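Local coordinates for protein dextranase (Pseudarthrobacter oxydans, PDB 6NZS) that catalyses the endohydrolysis of (1->6)-alpha-D-glucosidic linkages within dextran chains, at residues L202-E207 and V251-L256; I211-E216 and I229-P234; N223-E228 and V246-V251; Y276-Y281 and Q330-A335. All coordinates share one frame; numbering follows the deposited sequence.

Interaction 1. Residues L202-E207 and V251-L256; sequences LVPTEE and VKWVYL
V203 and Y255 bring the two backbones nearest, yet their CA atoms stay 7.2 Å apart, and no hydrogen bond spans the segments. L202-E207 leaves the end of helix 196-202 as an irregular strip lying across strand 253-256, a strand in one of the first turns of the right-handed parallel beta-helix. Side chains carry most of the contact, with some help from the L202 backbone, and P204 is wedged between two aromatic residues two places apart on the strand, whose side chains point to the same side. Proline suits the slot, being compact, apolar and rigid. Its CB sits almost straight above the six-membered ring of W253, 3.7 Å from the centroid and 8° off the normal, a CH-pi contact. Its CD makes a second one over a face of Y255, 3.8 Å from that centroid. W253 reaches the proline because CG is anti to the backbone N (chi1 -164°), which also leaves NE1 bonded to T279 OG1. At the rim of the indole, in its plane, the carbonyl carbon of L202 lies 3.6 Å from W253 CZ2. With an alanine in place of W253, the proline would probably lose the surface under its CB, and T279 OG1 a donor. K277 adds a cation-pi contact to the indole. Beyond the proline, V203 straddles the end of the tyrosine, CG1 standing 3.8 Å from Y255 OH and CG2 3.9 Å from the same oxygen.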
loop_
_atom_site.group_PDB
_atom_site.type_symbol
_atom_site.label_atom_id
_atom_site.label_comp_id
_atom_site.label_asym_id
_atom_site.label_seq_id
_atom_site.Cartn_x
_atom_site.Cartn_y
_atom_site.Cartn_z
ATOM N N LEU A 202 12.410 19.304 -3.144
ATOM C CA LEU A 202 11.823 18.143 -3.806
ATOM C C LEU A 202 11.927 18.163 -5.323
ATOM O O LEU A 202 11.646 17.136 -5.957
ATOM C CB LEU A 202 10.344 18.006 -3.406
ATOM C CG LEU A 202 10.139 17.781 -1.909
ATOM C CD1 LEU A 202 8.665 17.957 -1.550
ATOM C CD2 LEU A 202 10.621 16.407 -1.500
ATOM N N VAL A 203 12.312 19.283 -5.926
ATOM C CA VAL A 203 12.432 19.384 -7.378
ATOM C C VAL A 203 13.822 19.913 -7.708
ATOM O O VAL A 203 14.128 21.072 -7.397
ATOM C CB VAL A 203 11.357 20.306 -7.973
ATOM C CG1 VAL A 203 11.514 20.381 -9.493
ATOM C CG2 VAL A 203 9.955 19.817 -7.600
ATOM N N PRO A 204 14.675 19.129 -8.358
ATOM C CA PRO A 204 16.043 19.593 -8.609
ATOM C C PRO A 204 16.085 20.667 -9.681
ATOM O O PRO A 204 15.241 20.729 -10.578
ATOM C CB PRO A 204 16.777 18.324 -9.059
ATOM C CG PRO A 204 15.732 17.398 -9.545
ATOM C CD PRO A 204 14.421 17.784 -8.908
ATOM N N THR A 205 17.067 21.550 -9.543
ATOM C CA THR A 205 17.442 22.486 -10.592
ATOM C C THR A 205 18.915 22.279 -10.905
ATOM O O THR A 205 19.611 21.508 -10.241
ATOM C CB THR A 205 17.207 23.943 -10.171
ATOM O OG1 THR A 205 18.229 24.336 -9.249
ATOM C CG2 THR A 205 15.845 24.115 -9.520
ATOM N N GLU A 206 19.391 22.995 -11.926
ATOM C CA GLU A 206 20.803 22.932 -12.281
ATOM C C GLU A 206 21.707 23.388 -11.144
ATOM O O GLU A 206 22.905 23.088 -11.162
ATOM C CB GLU A 206 21.071 23.771 -13.531
ATOM C CG GLU A 206 20.384 23.260 -14.794
ATOM C CD GLU A 206 21.091 22.061 -15.407
ATOM O OE1 GLU A 206 20.466 21.351 -16.228
ATOM O OE2 GLU A 206 22.271 21.826 -15.066
ATOM N N GLU A 207 21.168 24.112 -10.163
ATOM C CA GLU A 207 21.939 24.480 -8.984
ATOM C C GLU A 207 22.051 23.351 -7.971
ATOM O O GLU A 207 22.880 23.437 -7.060
ATOM C CB GLU A 207 21.336 25.724 -8.328
ATOM C CG GLU A 207 21.351 26.945 -9.235
ATOM C CD GLU A 207 21.257 28.240 -8.463
ATOM O OE1 GLU A 207 20.624 28.244 -7.384
ATOM O OE2 GLU A 207 21.820 29.252 -8.935
ATOM N N VAL A 251 25.385 9.239 -7.933
ATOM C CA VAL A 251 23.970 9.585 -8.054
ATOM C C VAL A 251 23.346 9.702 -6.667
ATOM O O VAL A 251 23.333 8.741 -5.892
ATOM C CB VAL A 251 23.220 8.561 -8.909
ATOM C CG1 VAL A 251 21.739 8.921 -8.958
ATOM C CG2 VAL A 251 23.806 8.521 -10.312
ATOM N N LYS A 252 22.817 10.883 -6.356
ATOM C CA LYS A 252 22.188 11.130 -5.068
ATOM C C LYS A 252 20.696 11.400 -5.183
ATOM O O LYS A 252 20.018 11.481 -4.154
ATOM C CB LYS A 252 22.861 12.322 -4.363
ATOM C CG LYS A 252 22.688 13.650 -5.101
ATOM C CD LYS A 252 23.507 14.789 -4.496
ATOM C CE LYS A 252 23.137 16.118 -5.152
ATOM N NZ LYS A 252 23.957 17.261 -4.654
ATOM N N TRP A 253 20.169 11.539 -6.396
ATOM C CA TRP A 253 18.793 11.987 -6.574
ATOM C C TRP A 253 18.258 11.425 -7.880
ATOM O O TRP A 253 18.884 11.595 -8.930
ATOM C CB TRP A 253 18.783 13.518 -6.626
ATOM C CG TRP A 253 17.457 14.210 -6.422
ATOM C CD1 TRP A 253 16.197 13.685 -6.577
ATOM C CD2 TRP A 253 17.280 15.573 -6.035
ATOM N NE1 TRP A 253 15.252 14.649 -6.297
ATOM C CE2 TRP A 253 15.894 15.814 -5.960
ATOM C CE3 TRP A 253 18.166 16.611 -5.728
ATOM C CZ2 TRP A 253 15.374 17.058 -5.596
ATOM C CZ3 TRP A 253 17.651 17.843 -5.376
ATOM C CH2 TRP A 253 16.268 18.057 -5.307
ATOM N N VAL A 254 17.102 10.759 -7.815
ATOM C CA VAL A 254 16.325 10.391 -8.994
ATOM C C VAL A 254 15.016 11.164 -8.927
ATOM O O VAL A 254 14.318 11.120 -7.904
ATOM C CB VAL A 254 16.076 8.874 -9.057
ATOM C CG1 VAL A 254 15.046 8.554 -10.137
ATOM C CG2 VAL A 254 17.391 8.143 -9.317
ATOM N N TYR A 255 14.701 11.899 -9.989
ATOM C CA TYR A 255 13.518 12.745 -10.038
ATOM C C TYR A 255 12.628 12.292 -11.186
ATOM O O TYR A 255 13.085 12.188 -12.329
ATOM C CB TYR A 255 13.900 14.224 -10.225
ATOM C CG TYR A 255 12.687 15.114 -10.322
ATOM C CD1 TYR A 255 11.882 15.342 -9.214
ATOM C CD2 TYR A 255 12.325 15.696 -11.524
ATOM C CE1 TYR A 255 10.749 16.133 -9.297
ATOM C CE2 TYR A 255 11.192 16.502 -11.618
ATOM C CZ TYR A 255 10.405 16.707 -10.504
ATOM O OH TYR A 255 9.273 17.493 -10.594
ATOM N N LEU A 256 11.362 12.026 -10.880
ATOM C CA LEU A 256 10.357 11.655 -11.875
ATOM C C LEU A 256 9.373 12.814 -11.963
ATOM O O LEU A 256 8.565 13.017 -11.053
ATOM C CB LEU A 256 9.621 10.373 -11.475
ATOM C CG LEU A 256 10.450 9.149 -11.082
ATOM C CD1 LEU A 256 9.529 7.959 -10.846
ATOM C CD2 LEU A 256 11.470 8.810 -12.144
#

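Interaction 2. Residues I211-E216 and I229-P234; sequences IHYPAE and IIYFKP
I211 pairs with I229 and H212 with I230 as parallel strand neighbours, joined by H212 N to I229 O at 2.8 Å and Y231 N to H212 O at 2.9 Å, at one end of the parallel beta-helix. On the face carrying the I211 and I229 side chains, I211 CG1 lies against I229 CB at 3.9 Å, the two chains crossing at a slant, and beta-branched isoleucine suits a strand. The CG2 branch of I211, set anti to the backbone N by chi1 -59°, runs beside Y231 and touches its CB at 3.5 Å. The same methyl lies over a face of the Y213 ring. Y213 in turn leans over Y231, its CE2 above one ring face and 3.6 Å from Y231 CG; the two ring planes are inclined at 52°. The Y213 hydroxyl is held by E206, and the Y231 ring also meets Y255. On the side carrying H212 and I230, just past the strand, P214 crosses I230 and F232 at roughly right angles: its CG rides over the F232 ring, 4.0 Å from the centroid, and also touches I230 CG2. F232 meets Y237 edge-to-face.

P214 also ends the regular pairing. Having no N-H, it can offer Y231 O only its CD, 3.2 Å away, where the next sheet bond would fall. A water takes over, donating to Y231 O and P214 O and accepting from K233 N (2.9 Å). The proline thus trades direct backbone pairing for a hydrated link, which probably lets the two chains part here while all three polar groups keep a partner.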
loop_
_atom_site.group_PDB
_atom_site.type_symbol
_atom_site.label_atom_id
_atom_site.label_comp_id
_atom_site.label_asym_id
_atom_site.label_seq_id
_atom_site.Cartn_x
_atom_site.Cartn_y
_atom_site.Cartn_z
ATOM N N ILE A 211 23.220 17.166 -13.739
ATOM C CA ILE A 211 21.986 16.456 -14.067
ATOM C C ILE A 211 22.139 15.707 -15.386
ATOM O O ILE A 211 22.565 16.284 -16.395
ATOM C CB ILE A 211 20.780 17.412 -14.160
ATOM C CG1 ILE A 211 20.568 18.153 -12.843
ATOM C CG2 ILE A 211 19.527 16.630 -14.531
ATOM C CD1 ILE A 211 19.483 19.204 -12.912
ATOM N N HIS A 212 21.764 14.432 -15.381
ATOM C CA HIS A 212 21.567 13.650 -16.591
ATOM C C HIS A 212 20.070 13.575 -16.878
ATOM O O HIS A 212 19.286 13.200 -15.998
ATOM C CB HIS A 212 22.123 12.238 -16.399
ATOM C CG HIS A 212 21.791 11.304 -17.521
ATOM N ND1 HIS A 212 22.349 11.422 -18.776
ATOM C CD2 HIS A 212 20.949 10.245 -17.582
ATOM C CE1 HIS A 212 21.865 10.476 -19.562
ATOM N NE2 HIS A 212 21.018 9.745 -18.860
ATOM N N TYR A 213 19.678 13.931 -18.103
ATOM C CA TYR A 213 18.283 13.870 -18.539
ATOM C C TYR A 213 18.137 12.740 -19.543
ATOM O O TYR A 213 18.511 12.904 -20.715
ATOM C CB TYR A 213 17.874 15.185 -19.204
ATOM C CG TYR A 213 17.972 16.429 -18.360
ATOM C CD1 TYR A 213 19.127 17.202 -18.367
ATOM C CD2 TYR A 213 16.897 16.856 -17.592
ATOM C CE1 TYR A 213 19.214 18.355 -17.614
ATOM C CE2 TYR A 213 16.975 17.999 -16.837
ATOM C CZ TYR A 213 18.133 18.746 -16.854
ATOM O OH TYR A 213 18.215 19.890 -16.102
ATOM N N PRO A 214 17.590 11.590 -19.165
ATOM C CA PRO A 214 17.397 10.521 -20.153
ATOM C C PRO A 214 16.444 10.955 -21.257
ATOM O O PRO A 214 15.494 11.706 -21.028
ATOM C CB PRO A 214 16.808 9.375 -19.324
ATOM C CG PRO A 214 17.264 9.643 -17.932
ATOM C CD PRO A 214 17.281 11.144 -17.797
ATOM N N ALA A 215 16.717 10.488 -22.472
ATOM C CA ALA A 215 15.777 10.669 -23.564
ATOM C C ALA A 215 14.675 9.626 -23.463
ATOM O O ALA A 215 14.874 8.539 -22.919
ATOM C CB ALA A 215 16.491 10.511 -24.909
ATOM N N GLU A 216 13.505 9.968 -23.992
ATOM C CA GLU A 216 12.418 9.004 -24.038
ATOM C C GLU A 216 12.846 7.760 -24.805
ATOM O O GLU A 216 13.667 7.821 -25.727
ATOM C CB GLU A 216 11.197 9.619 -24.712
ATOM C CG GLU A 216 10.472 10.644 -23.869
ATOM C CD GLU A 216 9.108 10.972 -24.428
ATOM O OE1 GLU A 216 8.172 10.169 -24.228
ATOM O OE2 GLU A 216 8.975 12.030 -25.076
ATOM N N ILE A 229 22.451 13.702 -10.503
ATOM C CA ILE A 229 20.993 13.684 -10.497
ATOM C C ILE A 229 20.524 13.106 -11.821
ATOM O O ILE A 229 21.018 13.497 -12.884
ATOM C CB ILE A 229 20.439 15.112 -10.331
ATOM C CG1 ILE A 229 20.927 15.735 -9.020
ATOM C CG2 ILE A 229 18.907 15.132 -10.438
ATOM C CD1 ILE A 229 20.802 17.238 -8.989
ATOM N N ILE A 230 19.563 12.186 -11.765
ATOM C CA ILE A 230 18.902 11.673 -12.957
ATOM C C ILE A 230 17.491 12.238 -12.951
ATOM O O ILE A 230 16.720 11.986 -12.015
ATOM C CB ILE A 230 18.902 10.139 -13.004
ATOM C CG1 ILE A 230 20.337 9.604 -12.937
ATOM C CG2 ILE A 230 18.212 9.662 -14.276
ATOM C CD1 ILE A 230 20.428 8.105 -12.745
ATOM N N TYR A 231 17.164 13.017 -13.981
ATOM C CA TYR A 231 15.936 13.805 -14.044
ATOM C C TYR A 231 15.136 13.305 -15.236
ATOM O O TYR A 231 15.552 13.486 -16.384
ATOM C CB TYR A 231 16.315 15.273 -14.229
ATOM C CG TYR A 231 15.191 16.293 -14.168
ATOM C CD1 TYR A 231 14.130 16.264 -15.066
ATOM C CD2 TYR A 231 15.225 17.318 -13.227
ATOM C CE1 TYR A 231 13.126 17.213 -15.014
ATOM C CE2 TYR A 231 14.225 18.265 -13.167
ATOM C CZ TYR A 231 13.179 18.205 -14.064
ATOM O OH TYR A 231 12.177 19.157 -14.010
ATOM N N PHE A 232 13.988 12.680 -14.970
ATOM C CA PHE A 232 13.109 12.187 -16.027
ATOM C C PHE A 232 12.066 13.256 -16.323
ATOM O O PHE A 232 11.166 13.501 -15.512
ATOM C CB PHE A 232 12.432 10.880 -15.621
ATOM C CG PHE A 232 13.356 9.699 -15.590
ATOM C CD1 PHE A 232 14.057 9.381 -14.436
ATOM C CD2 PHE A 232 13.499 8.884 -16.707
ATOM C CE1 PHE A 232 14.902 8.285 -14.401
ATOM C CE2 PHE A 232 14.341 7.776 -16.674
ATOM C CZ PHE A 232 15.041 7.481 -15.520
ATOM N N LYS A 233 12.193 13.900 -17.477
ATOM C CA LYS A 233 11.196 14.851 -17.928
ATOM C C LYS A 233 9.912 14.103 -18.272
ATOM O O LYS A 233 9.916 12.876 -18.404
ATOM C CB LYS A 233 11.723 15.599 -19.157
ATOM C CG LYS A 233 12.845 16.578 -18.834
ATOM C CD LYS A 233 13.195 17.466 -20.020
ATOM C CE LYS A 233 13.906 16.693 -21.111
ATOM N NZ LYS A 233 14.242 17.567 -22.278
ATOM N N PRO A 234 8.795 14.814 -18.414
ATOM C CA PRO A 234 7.564 14.141 -18.846
ATOM C C PRO A 234 7.812 13.366 -20.133
ATOM O O PRO A 234 8.511 13.835 -21.039
ATOM C CB PRO A 234 6.576 15.297 -19.049
ATOM C CG PRO A 234 7.066 16.359 -18.129
ATOM C CD PRO A 234 8.572 16.249 -18.146
HETATM O O HOH W 1 14.623 13.524 -19.004
#

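Interaction 3. Residues N223-E228 and V246-V251; sequences NAVTEE and VLPPNV
N250 turns the NH2 of its carboxamide to the backbone of V225-E227, where one nitrogen serves two carbonyls. E227 O lies in the amide plane, 2.8 Å from N250 ND2, on a nearly straight bond of 167°. V225 O, 2.9 Å from N250 ND2, is tilted 17° out of that plane, and the donor stands well above the carbonyl plane of V225. The second flat group, the amide of N223, is approached from above: V246 N gives its hydrogen to N223 OD1 at 2.9 Å, well out of the carbonyl plane, and Y243 OH bonds to the same oxygen. The side chain of N250 reaches the loop because CG sits between the backbone N and the carbonyl carbon, chi1 36°. Asparagine fits here, its short amide carrying both hydrogens to two carbonyls of an irregular loop.

These bonds lash the loop before strand 229-232 to strand 245-247 and the turn that follows it, the strand being an outermost one of a four-stranded parallel sheet of the beta-helix. The chain leaves that strand through a type I turn, P248 to V251, in which P249 takes the second position, where its restricted phi is at home. P248, with no N-H to satisfy, lays CG 3.2 Å from V225 O. Beside it V225 CG2 meets V251 CG2 at 3.7 Å, both valines also packing on I230. At the far end a water donates to N223 O and to V246 O, 2.7 Å from the latter.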
loop_
_atom_site.group_PDB
_atom_site.type_symbol
_atom_site.label_atom_id
_atom_site.label_comp_id
_atom_site.label_asym_id
_atom_site.label_seq_id
_atom_site.Cartn_x
_atom_site.Cartn_y
_atom_site.Cartn_z
ATOM N N ASN A 223 23.561 2.752 -15.384
ATOM C CA ASN A 223 24.611 2.310 -14.473
ATOM C C ASN A 223 25.899 3.104 -14.650
ATOM O O ASN A 223 26.701 3.169 -13.713
ATOM C CB ASN A 223 24.924 0.821 -14.667
ATOM C CG ASN A 223 23.764 -0.090 -14.288
ATOM O OD1 ASN A 223 22.634 0.357 -14.076
ATOM N ND2 ASN A 223 24.044 -1.384 -14.207
ATOM N N ALA A 224 26.111 3.707 -15.819
ATOM C CA ALA A 224 27.355 4.399 -16.124
ATOM C C ALA A 224 27.197 5.912 -16.211
ATOM O O ALA A 224 28.082 6.586 -16.752
ATOM C CB ALA A 224 27.988 3.849 -17.402
ATOM N N VAL A 225 26.091 6.469 -15.708
ATOM C CA VAL A 225 25.972 7.922 -15.661
ATOM C C VAL A 225 26.974 8.487 -14.662
ATOM O O VAL A 225 27.246 7.889 -13.610
ATOM C CB VAL A 225 24.533 8.374 -15.345
ATOM C CG1 VAL A 225 23.560 7.871 -16.403
ATOM C CG2 VAL A 225 24.114 7.930 -13.959
ATOM N N THR A 226 27.540 9.645 -14.991
ATOM C CA THR A 226 28.512 10.295 -14.124
ATOM C C THR A 226 27.956 11.499 -13.381
ATOM O O THR A 226 28.652 12.049 -12.522
ATOM C CB THR A 226 29.744 10.726 -14.931
ATOM O OG1 THR A 226 29.318 11.500 -16.056
ATOM C CG2 THR A 226 30.521 9.506 -15.413
ATOM N N GLU A 227 26.729 11.914 -13.676
ATOM C CA GLU A 227 26.144 13.074 -13.026
ATOM C C GLU A 227 25.589 12.698 -11.649
ATOM O O GLU A 227 25.522 11.528 -11.268
ATOM C CB GLU A 227 25.056 13.682 -13.908
ATOM C CG GLU A 227 25.574 14.350 -15.181
ATOM C CD GLU A 227 25.752 13.388 -16.348
ATOM O OE1 GLU A 227 25.513 12.173 -16.187
ATOM O OE2 GLU A 227 26.135 13.858 -17.439
ATOM N N GLU A 228 25.185 13.724 -10.897
ATOM C CA GLU A 228 24.688 13.534 -9.541
ATOM C C GLU A 228 23.190 13.279 -9.484
ATOM O O GLU A 228 22.708 12.714 -8.495
ATOM C CB GLU A 228 24.973 14.789 -8.711
ATOM C CG GLU A 228 26.446 15.054 -8.441
ATOM C CD GLU A 228 26.634 16.385 -7.741
ATOM O OE1 GLU A 228 26.616 17.422 -8.430
ATOM O OE2 GLU A 228 26.768 16.395 -6.500
ATOM N N VAL A 246 21.128 -0.042 -11.607
ATOM C CA VAL A 246 21.985 -0.186 -10.438
ATOM C C VAL A 246 22.933 1.004 -10.471
ATOM O O VAL A 246 23.849 1.060 -11.297
ATOM C CB VAL A 246 22.735 -1.526 -10.461
ATOM C CG1 VAL A 246 23.639 -1.665 -9.243
ATOM C CG2 VAL A 246 21.736 -2.691 -10.531
ATOM N N LEU A 247 22.687 1.973 -9.592
ATOM C CA LEU A 247 23.186 3.333 -9.746
ATOM C C LEU A 247 24.593 3.487 -9.169
ATOM O O LEU A 247 24.908 2.905 -8.123
ATOM C CB LEU A 247 22.245 4.330 -9.069
ATOM C CG LEU A 247 20.833 4.370 -9.672
ATOM C CD1 LEU A 247 19.904 5.266 -8.864
ATOM C CD2 LEU A 247 20.871 4.816 -11.124
ATOM N N PRO A 248 25.399 4.289 -9.860
ATOM C CA PRO A 248 26.791 4.512 -9.438
ATOM C C PRO A 248 26.863 5.458 -8.252
ATOM O O PRO A 248 25.876 6.127 -7.905
ATOM C CB PRO A 248 27.431 5.130 -10.690
ATOM C CG PRO A 248 26.308 5.806 -11.392
ATOM C CD PRO A 248 25.098 4.941 -11.145
ATOM N N PRO A 249 28.028 5.554 -7.600
ATOM C CA PRO A 249 28.089 6.251 -6.305
ATOM C C PRO A 249 27.842 7.744 -6.393
ATOM O O PRO A 249 27.494 8.359 -5.379
ATOM C CB PRO A 249 29.505 5.940 -5.796
ATOM C CG PRO A 249 30.265 5.526 -7.003
ATOM C CD PRO A 249 29.298 4.880 -7.929
ATOM N N ASN A 250 27.996 8.342 -7.572
ATOM C CA ASN A 250 27.781 9.770 -7.747
ATOM C C ASN A 250 26.307 10.168 -7.688
ATOM O O ASN A 250 26.008 11.333 -7.409
ATOM C CB ASN A 250 28.389 10.185 -9.092
ATOM C CG ASN A 250 28.225 9.100 -10.172
ATOM O OD1 ASN A 250 28.992 8.119 -10.210
ATOM N ND2 ASN A 250 27.233 9.282 -11.063
ATOM N N VAL A 251 25.385 9.239 -7.933
ATOM C CA VAL A 251 23.970 9.585 -8.054
ATOM C C VAL A 251 23.346 9.702 -6.667
ATOM O O VAL A 251 23.333 8.741 -5.892
ATOM C CB VAL A 251 23.220 8.561 -8.909
ATOM C CG1 VAL A 251 21.739 8.921 -8.958
ATOM C CG2 VAL A 251 23.806 8.521 -10.312
HETATM O O HOH W 2 26.550 1.506 -11.505
#

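Interaction 4. Residues Y276-Y281 and Q330-A335; sequences YKVTGY and QGVTVA
Q330 grips the end of strand 275-279 twice, once by backbone and once by side chain. Its N-H bonds to V278 O at 3.0 Å, in the carbonyl plane, while its OE1 accepts from G280 N at 3.2 Å. Between these two bonds T279 CA presses close on Q330 O, a CA-H...O contact of 3.1 Å. The amide comes back onto the chain because CG is anti to the backbone N and the chain then bends at chi2 (-85°). That bend also places NE2 3.5 Å from Y281 CE1, with ring and amide planes steeply inclined. One water accepts from Q330 NE2 and donates to Y281 OH, which is bonded in addition to P192 O. A leucine in place of Q330 would probably leave G280 N without this acceptor and the water without its donor.

G331 lets the chains come this near where the first leaves strand 275-279, since a side chain on it would run into G280 O and Q330 OE1. At the backbone angles of G280 a CB would collide with T279 O. V278 CG1 also faces V332 CG1 at 4.3 Å. Further out, L202 O bonds T279 OG1 and K359 NZ bonds G331 O. A neutral amide that both accepts and donates suits this buried place: OE1 serves G280 N and NE2 the water, without adding a charge of its own.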
loop_
_atom_site.group_PDB
_atom_site.type_symbol
_atom_site.label_atom_id
_atom_site.label_comp_id
_atom_site.label_asym_id
_atom_site.label_seq_id
_atom_site.Cartn_x
_atom_site.Cartn_y
_atom_site.Cartn_z
ATOM N N TYR A 276 20.001 10.858 0.239
ATOM C CA TYR A 276 19.437 10.318 -0.986
ATOM C C TYR A 276 18.056 10.927 -1.190
ATOM O O TYR A 276 17.374 11.286 -0.228
ATOM C CB TYR A 276 19.276 8.793 -0.896
ATOM C CG TYR A 276 20.595 8.060 -0.815
ATOM C CD1 TYR A 276 21.306 7.751 -1.965
ATOM C CD2 TYR A 276 21.137 7.700 0.407
ATOM C CE1 TYR A 276 22.522 7.089 -1.904
ATOM C CE2 TYR A 276 22.354 7.042 0.484
ATOM C CZ TYR A 276 23.039 6.741 -0.676
ATOM O OH TYR A 276 24.263 6.091 -0.598
ATOM N N LYS A 277 17.653 11.053 -2.451
ATOM C CA LYS A 277 16.318 11.546 -2.768
ATOM C C LYS A 277 15.759 10.767 -3.942
ATOM O O LYS A 277 16.436 10.586 -4.956
ATOM C CB LYS A 277 16.335 13.038 -3.132
ATOM C CG LYS A 277 16.626 13.963 -1.956
ATOM C CD LYS A 277 16.634 15.429 -2.377
ATOM C CE LYS A 277 16.781 16.338 -1.163
ATOM N NZ LYS A 277 16.963 17.771 -1.531
ATOM N N VAL A 278 14.515 10.321 -3.804
ATOM C CA VAL A 278 13.721 9.842 -4.927
ATOM C C VAL A 278 12.418 10.615 -4.824
ATOM O O VAL A 278 11.658 10.412 -3.871
ATOM C CB VAL A 278 13.472 8.328 -4.862
ATOM C CG1 VAL A 278 12.524 7.901 -5.974
ATOM C CG2 VAL A 278 14.805 7.569 -4.954
ATOM N N THR A 279 12.200 11.567 -5.735
ATOM C CA THR A 279 11.073 12.482 -5.598
ATOM C C THR A 279 10.404 12.690 -6.941
ATOM O O THR A 279 10.922 12.297 -7.990
ATOM C CB THR A 279 11.504 13.844 -5.025
ATOM O OG1 THR A 279 12.347 14.518 -5.970
ATOM C CG2 THR A 279 12.261 13.663 -3.718
ATOM N N GLY A 280 9.234 13.308 -6.890
ATOM C CA GLY A 280 8.502 13.763 -8.055
ATOM C C GLY A 280 7.183 13.030 -8.236
ATOM O O GLY A 280 7.028 11.866 -7.854
ATOM N N TYR A 281 6.228 13.709 -8.869
ATOM C CA TYR A 281 4.888 13.168 -9.060
ATOM C C TYR A 281 4.749 12.310 -10.322
ATOM O O TYR A 281 3.684 12.314 -10.946
ATOM C CB TYR A 281 3.867 14.302 -9.069
ATOM C CG TYR A 281 3.653 15.005 -7.741
ATOM C CD1 TYR A 281 3.358 14.297 -6.579
ATOM C CD2 TYR A 281 3.713 16.389 -7.665
ATOM C CE1 TYR A 281 3.126 14.957 -5.376
ATOM C CE2 TYR A 281 3.490 17.048 -6.477
ATOM C CZ TYR A 281 3.199 16.338 -5.338
ATOM O OH TYR A 281 2.948 17.011 -4.160
ATOM N N GLN A 330 9.455 10.945 -1.967
ATOM C CA GLN A 330 8.295 11.823 -2.079
ATOM C C GLN A 330 7.666 11.683 -3.451
ATOM O O GLN A 330 8.362 11.487 -4.453
ATOM C CB GLN A 330 8.715 13.294 -1.861
ATOM C CG GLN A 330 7.584 14.342 -1.916
ATOM C CD GLN A 330 7.267 14.796 -3.329
ATOM O OE1 GLN A 330 8.059 14.587 -4.258
ATOM N NE2 GLN A 330 6.099 15.413 -3.503
ATOM N N GLY A 331 6.333 11.800 -3.489
ATOM C CA GLY A 331 5.632 12.084 -4.728
ATOM C C GLY A 331 5.319 10.890 -5.605
ATOM O O GLY A 331 4.222 10.799 -6.163
ATOM N N VAL A 332 6.277 9.970 -5.725
ATOM C CA VAL A 332 6.225 8.951 -6.770
ATOM C C VAL A 332 5.082 7.969 -6.545
ATOM O O VAL A 332 4.669 7.685 -5.408
ATOM C CB VAL A 332 7.571 8.211 -6.904
ATOM C CG1 VAL A 332 8.683 9.184 -7.285
ATOM C CG2 VAL A 332 7.918 7.498 -5.619
ATOM N N THR A 333 4.590 7.422 -7.653
ATOM C CA THR A 333 3.649 6.308 -7.667
ATOM C C THR A 333 4.428 5.097 -8.146
ATOM O O THR A 333 4.976 5.116 -9.252
ATOM C CB THR A 333 2.499 6.585 -8.637
ATOM O OG1 THR A 333 1.776 7.741 -8.203
ATOM C CG2 THR A 333 1.522 5.412 -8.704
ATOM N N VAL A 334 4.472 4.059 -7.318
ATOM C CA VAL A 334 5.094 2.783 -7.659
ATOM C C VAL A 334 3.982 1.840 -8.101
ATOM O O VAL A 334 3.083 1.517 -7.314
ATOM C CB VAL A 334 5.868 2.214 -6.459
ATOM C CG1 VAL A 334 6.374 0.800 -6.762
ATOM C CG2 VAL A 334 7.023 3.149 -6.104
ATOM N N ALA A 335 4.017 1.411 -9.362
ATOM C CA ALA A 335 2.954 0.603 -9.944
ATOM C C ALA A 335 3.461 -0.784 -10.305
ATOM O O ALA A 335 4.608 -0.946 -10.734
ATOM C CB ALA A 335 2.405 1.267 -11.207
HETATM O O HOH W 3 4.212 16.187 -1.825
#

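From the N terminus, the chain leaves helix 196-202 and enters a loop that returns at strand 253-256, where interaction 1 closes it. Interactions 2 and 3 both fall within that span and cross each other, since their segments alternate: 211-216, 223-228, 229-234, 246-251. Interaction 2 joins strand 211-212 to 229-232, and interaction 3 joins the loop between strands 217-218 and 229-232 to the segment 246-251, whose last residue, V251, also begins the second segment of interaction 1. Interaction 4 follows in series, closing the excursion from strand 275-279 to 325-335. Parallel strands 211-212, 229-232, 253-256, 275-279 and 325-335 are successive neighbours, linking interactions 1, 2 and 4 along the beta-helix.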